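Local atomic coordinates of phosphatidylserine synthase (Haemophilus influenzae, PDB entry 3HSI), a protein that belongs to the phospholipase D superfamily and carries two PLD-type sequence regions in a single chain. Residues Y170-Y175 with Y363-V368. Residues are numbered along the deposited sequence; the frame is centred on the assembly and turned at random.
Sequences YRYDRY and YHLKGV
His364 is gripped by strand 171-179 through both its backbone and its ring. Its N donates to Tyr172 O at 2.8 Å, extending the short parallel pairing of Tyr172 with Tyr363 that joins the two halves of the chain. Beyond it, His364 ND1 donates to Asp173 OD2 at 2.9 Å, nearly along the C-O axis, with the oxygen 17° out of the imidazole plane. With CG anti to the backbone N (chi1 -165°), the His364 side chain runs beside that of Asp173, pointing the same way. Arg171 reaches in from the other side with an extended chain; its guanidinium lies over His364 CB, with Arg171 NH2 3.2 Å from His364 CD2, and forms a salt bridge with Asp312.

Packing is close at Leu365 as well: its CD2 sits over one face of the Tyr172 ring, 4.2 Å from the centroid, while Leu365 CD1 approaches Tyr172 CD2 at 3.8 Å. Ile415 of helix 405-415 touches both residues. Toward Val368 the two chains part and the joint becomes wetter, though still buried. There Arg174 NH1 makes a weak bond of 3.3 Å to Lys366 O, and a water links NH1 to Val368 O; the other end of the guanidinium pairs with Glu411.

His364 and Lys366 match the HxK part of the HKD signature, consistent with a place at the active site between two PLD-type halves. Arg174 N donates to Asp173 OD1, orienting the carboxylate, and Tyr175 OH accepts from Asp173 N, holding its backbone. That carboxylate would help to fix the rotation of the His364 ring, with ND1 toward Asp173 and NE2 directed away.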
ATOM      1  N   TYR C 170      28.838  15.433  -3.877  1.00 19.33           N
ATOM      2  CA  TYR C 170      28.491  14.556  -2.786  1.00 18.80           C
ATOM      3  C   TYR C 170      27.006  14.680  -2.433  1.00 18.90           C
ATOM      4  O   TYR C 170      26.290  15.628  -2.845  1.00 17.88           O
ATOM      5  CB  TYR C 170      29.393  14.775  -1.542  1.00 18.72           C
ATOM      6  CG  TYR C 170      29.168  16.110  -0.904  1.00 19.20           C
ATOM      7  CD1 TYR C 170      28.276  16.241   0.171  1.00 17.22           C
ATOM      8  CD2 TYR C 170      29.821  17.272  -1.393  1.00 18.60           C
ATOM      9  CE1 TYR C 170      28.027  17.483   0.756  1.00 17.07           C
ATOM     10  CE2 TYR C 170      29.594  18.517  -0.801  1.00 17.46           C
ATOM     11  CZ  TYR C 170      28.682  18.611   0.279  1.00 18.98           C
ATOM     12  OH  TYR C 170      28.409  19.824   0.879  1.00 16.32           O
ATOM     13  N   ARG C 171      26.568  13.667  -1.698  1.00 18.73           N
ATOM     14  CA  ARG C 171      25.236  13.540  -1.149  1.00 19.70           C
ATOM     15  C   ARG C 171      25.460  13.404   0.363  1.00 19.53           C
ATOM     16  O   ARG C 171      26.101  12.438   0.820  1.00 19.20           O
ATOM     17  CB  ARG C 171      24.570  12.288  -1.727  1.00 19.57           C
ATOM     18  CG  ARG C 171      23.116  12.092  -1.350  1.00 21.70           C
ATOM     19  CD  ARG C 171      22.463  11.201  -2.347  1.00 25.74           C
ATOM     20  NE  ARG C 171      21.100  10.850  -1.977  1.00 31.96           N
ATOM     21  CZ  ARG C 171      20.075  11.698  -2.057  1.00 34.97           C
ATOM     22  NH1 ARG C 171      20.275  12.948  -2.476  1.00 36.60           N
ATOM     23  NH2 ARG C 171      18.844  11.300  -1.743  1.00 35.49           N
ATOM     24  N   TYR C 172      24.966  14.391   1.111  1.00 20.61           N
ATOM     25  CA  TYR C 172      25.268  14.581   2.542  1.00 21.46           C
ATOM     26  C   TYR C 172      24.445  13.642   3.400  1.00 22.49           C
ATOM     27  O   TYR C 172      23.218  13.531   3.229  1.00 22.64           O
ATOM     28  CB  TYR C 172      24.999  16.036   2.931  1.00 21.60           C
ATOM     29  CG  TYR C 172      25.647  16.574   4.205  1.00 22.71           C
ATOM     30  CD1 TYR C 172      26.886  16.101   4.664  1.00 22.45           C
ATOM     31  CD2 TYR C 172      25.029  17.614   4.922  1.00 22.13           C
ATOM     32  CE1 TYR C 172      27.487  16.630   5.821  1.00 22.50           C
ATOM     33  CE2 TYR C 172      25.608  18.154   6.067  1.00 23.52           C
ATOM     34  CZ  TYR C 172      26.842  17.661   6.510  1.00 23.88           C
ATOM     35  OH  TYR C 172      27.409  18.209   7.627  1.00 21.77           O
ATOM     36  N   ASP C 173      25.117  12.915   4.286  1.00 22.63           N
ATOM     37  CA  ASP C 173      24.410  12.098   5.253  1.00 23.87           C
ATOM     38  C   ASP C 173      25.075  12.297   6.627  1.00 24.71           C
ATOM     39  O   ASP C 173      25.969  13.178   6.795  1.00 23.58           O
ATOM     40  CB  ASP C 173      24.412  10.608   4.794  1.00 24.61           C
ATOM     41  CG  ASP C 173      23.128   9.854   5.183  1.00 27.18           C
ATOM     42  OD1 ASP C 173      22.893   9.689   6.386  1.00 31.36           O
ATOM     43  OD2 ASP C 173      22.353   9.417   4.302  1.00 28.62           O
ATOM     44  N   ARG C 174      24.644  11.497   7.608  1.00 24.37           N
ATOM     45  CA  ARG C 174      25.295  11.467   8.910  1.00 24.72           C
ATOM     46  C   ARG C 174      25.969  10.139   9.120  1.00 24.30           C
ATOM     47  O   ARG C 174      25.539   9.149   8.567  1.00 23.64           O
ATOM     48  CB  ARG C 174      24.281  11.672  10.019  1.00 25.46           C
ATOM     49  CG  ARG C 174      23.822  13.080  10.149  1.00 27.76           C
ATOM     50  CD  ARG C 174      22.709  13.145  11.158  1.00 29.61           C
ATOM     51  NE  ARG C 174      23.186  12.995  12.529  1.00 28.76           N
ATOM     52  CZ  ARG C 174      22.448  12.516  13.528  1.00 29.12           C
ATOM     53  NH1 ARG C 174      21.205  12.109  13.315  1.00 31.10           N
ATOM     54  NH2 ARG C 174      22.944  12.473  14.753  1.00 30.61           N
ATOM     55  N   TYR C 175      27.048  10.115   9.909  1.00 23.67           N
ATOM     56  CA  TYR C 175      27.848   8.897  10.040  1.00 23.10           C
ATOM     57  C   TYR C 175      28.307   8.766  11.471  1.00 23.27           C
ATOM     58  O   TYR C 175      28.939   9.683  12.007  1.00 22.15           O
ATOM     59  CB  TYR C 175      29.087   8.944   9.100  1.00 23.68           C
ATOM     60  CG  TYR C 175      28.816   9.703   7.816  1.00 21.62           C
ATOM     61  CD1 TYR C 175      28.320   9.059   6.688  1.00 20.97           C
ATOM     62  CD2 TYR C 175      28.994  11.081   7.757  1.00 22.30           C
ATOM     63  CE1 TYR C 175      28.067   9.756   5.517  1.00 21.19           C
ATOM     64  CE2 TYR C 175      28.722  11.797   6.593  1.00 20.00           C
ATOM     65  CZ  TYR C 175      28.251  11.139   5.487  1.00 20.83           C
ATOM     66  OH  TYR C 175      27.967  11.875   4.360  1.00 19.87           O
ATOM     67  N   TYR C 363      21.169  16.598  -0.471  1.00 20.22           N
ATOM     68  CA  TYR C 363      20.964  16.468   0.947  1.00 21.32           C
ATOM     69  C   TYR C 363      20.174  15.224   1.285  1.00 21.26           C
ATOM     70  O   TYR C 363      19.067  15.075   0.853  1.00 20.87           O
ATOM     71  CB  TYR C 363      20.240  17.712   1.444  1.00 20.37           C
ATOM     72  CG  TYR C 363      19.898  17.758   2.909  1.00 21.29           C
ATOM     73  CD1 TYR C 363      20.787  18.308   3.812  1.00 20.10           C
ATOM     74  CD2 TYR C 363      18.641  17.324   3.382  1.00 23.46           C
ATOM     75  CE1 TYR C 363      20.477  18.425   5.136  1.00 22.31           C
ATOM     76  CE2 TYR C 363      18.313  17.419   4.736  1.00 21.95           C
ATOM     77  CZ  TYR C 363      19.246  17.987   5.611  1.00 23.63           C
ATOM     78  OH  TYR C 363      19.007  18.106   6.965  1.00 21.59           O
ATOM     79  N   HIS C 364      20.742  14.358   2.111  1.00 22.27           N
ATOM     80  CA  HIS C 364      20.037  13.165   2.527  1.00 23.40           C
ATOM     81  C   HIS C 364      20.162  12.885   4.042  1.00 23.76           C
ATOM     82  O   HIS C 364      20.325  11.735   4.426  1.00 24.23           O
ATOM     83  CB  HIS C 364      20.614  11.992   1.750  1.00 23.97           C
ATOM     84  CG  HIS C 364      19.775  10.756   1.797  1.00 27.85           C
ATOM     85  ND1 HIS C 364      20.215   9.575   2.383  1.00 28.59           N
ATOM     86  CD2 HIS C 364      18.524  10.513   1.329  1.00 24.69           C
ATOM     87  CE1 HIS C 364      19.269   8.659   2.266  1.00 27.96           C
ATOM     88  NE2 HIS C 364      18.232   9.205   1.640  1.00 29.59           N
ATOM     89  N   LEU C 365      20.104  13.909   4.892  1.00 23.34           N
ATOM     90  CA  LEU C 365      20.237  13.689   6.341  1.00 24.25           C
ATOM     91  C   LEU C 365      18.898  13.366   6.985  1.00 23.90           C
ATOM     92  O   LEU C 365      17.850  13.943   6.635  1.00 22.82           O
ATOM     93  CB  LEU C 365      20.808  14.919   7.062  1.00 24.93           C
ATOM     94  CG  LEU C 365      22.122  15.550   6.661  1.00 26.87           C
ATOM     95  CD1 LEU C 365      22.229  16.866   7.419  1.00 28.94           C
ATOM     96  CD2 LEU C 365      23.245  14.705   7.034  1.00 28.88           C
ATOM     97  N   LYS C 366      18.963  12.435   7.923  1.00 24.36           N
ATOM     98  CA  LYS C 366      17.825  12.034   8.773  1.00 24.40           C
ATOM     99  C   LYS C 366      18.353  12.076  10.211  1.00 23.81           C
ATOM    100  O   LYS C 366      19.518  11.747  10.458  1.00 22.85           O
ATOM    101  CB  LYS C 366      17.397  10.588   8.473  1.00 25.29           C
ATOM    102  CG  LYS C 366      17.249  10.189   6.994  1.00 28.37           C
ATOM    103  CD  LYS C 366      18.486   9.483   6.503  1.00 31.93           C
ATOM    104  CE  LYS C 366      18.330   9.053   5.058  1.00 36.32           C
ATOM    105  NZ  LYS C 366      17.243   8.002   4.766  1.00 39.18           N
ATOM    106  N   GLY C 367      17.506  12.494  11.142  1.00 23.38           N
ATOM    107  CA  GLY C 367      17.836  12.499  12.563  1.00 22.72           C
ATOM    108  C   GLY C 367      16.738  13.115  13.407  1.00 22.38           C
ATOM    109  O   GLY C 367      15.871  13.866  12.912  1.00 22.18           O
ATOM    110  N   VAL C 368      16.722  12.743  14.675  1.00 22.74           N
ATOM    111  CA  VAL C 368      15.784  13.320  15.659  1.00 21.98           C
ATOM    112  C   VAL C 368      16.594  13.531  16.911  1.00 21.53           C
ATOM    113  O   VAL C 368      17.328  12.654  17.324  1.00 20.75           O
ATOM    114  CB  VAL C 368      14.570  12.409  15.979  1.00 23.11           C
ATOM    115  CG1 VAL C 368      13.743  13.023  17.104  1.00 22.10           C
ATOM    116  CG2 VAL C 368      13.664  12.168  14.722  1.00 20.78           C
TER
HETATM  117  O   HOH W   1      21.329  10.701   7.917  1.00 36.82           O
HETATM  118  O   HOH W   2      19.689  12.299  15.858  1.00 30.54           O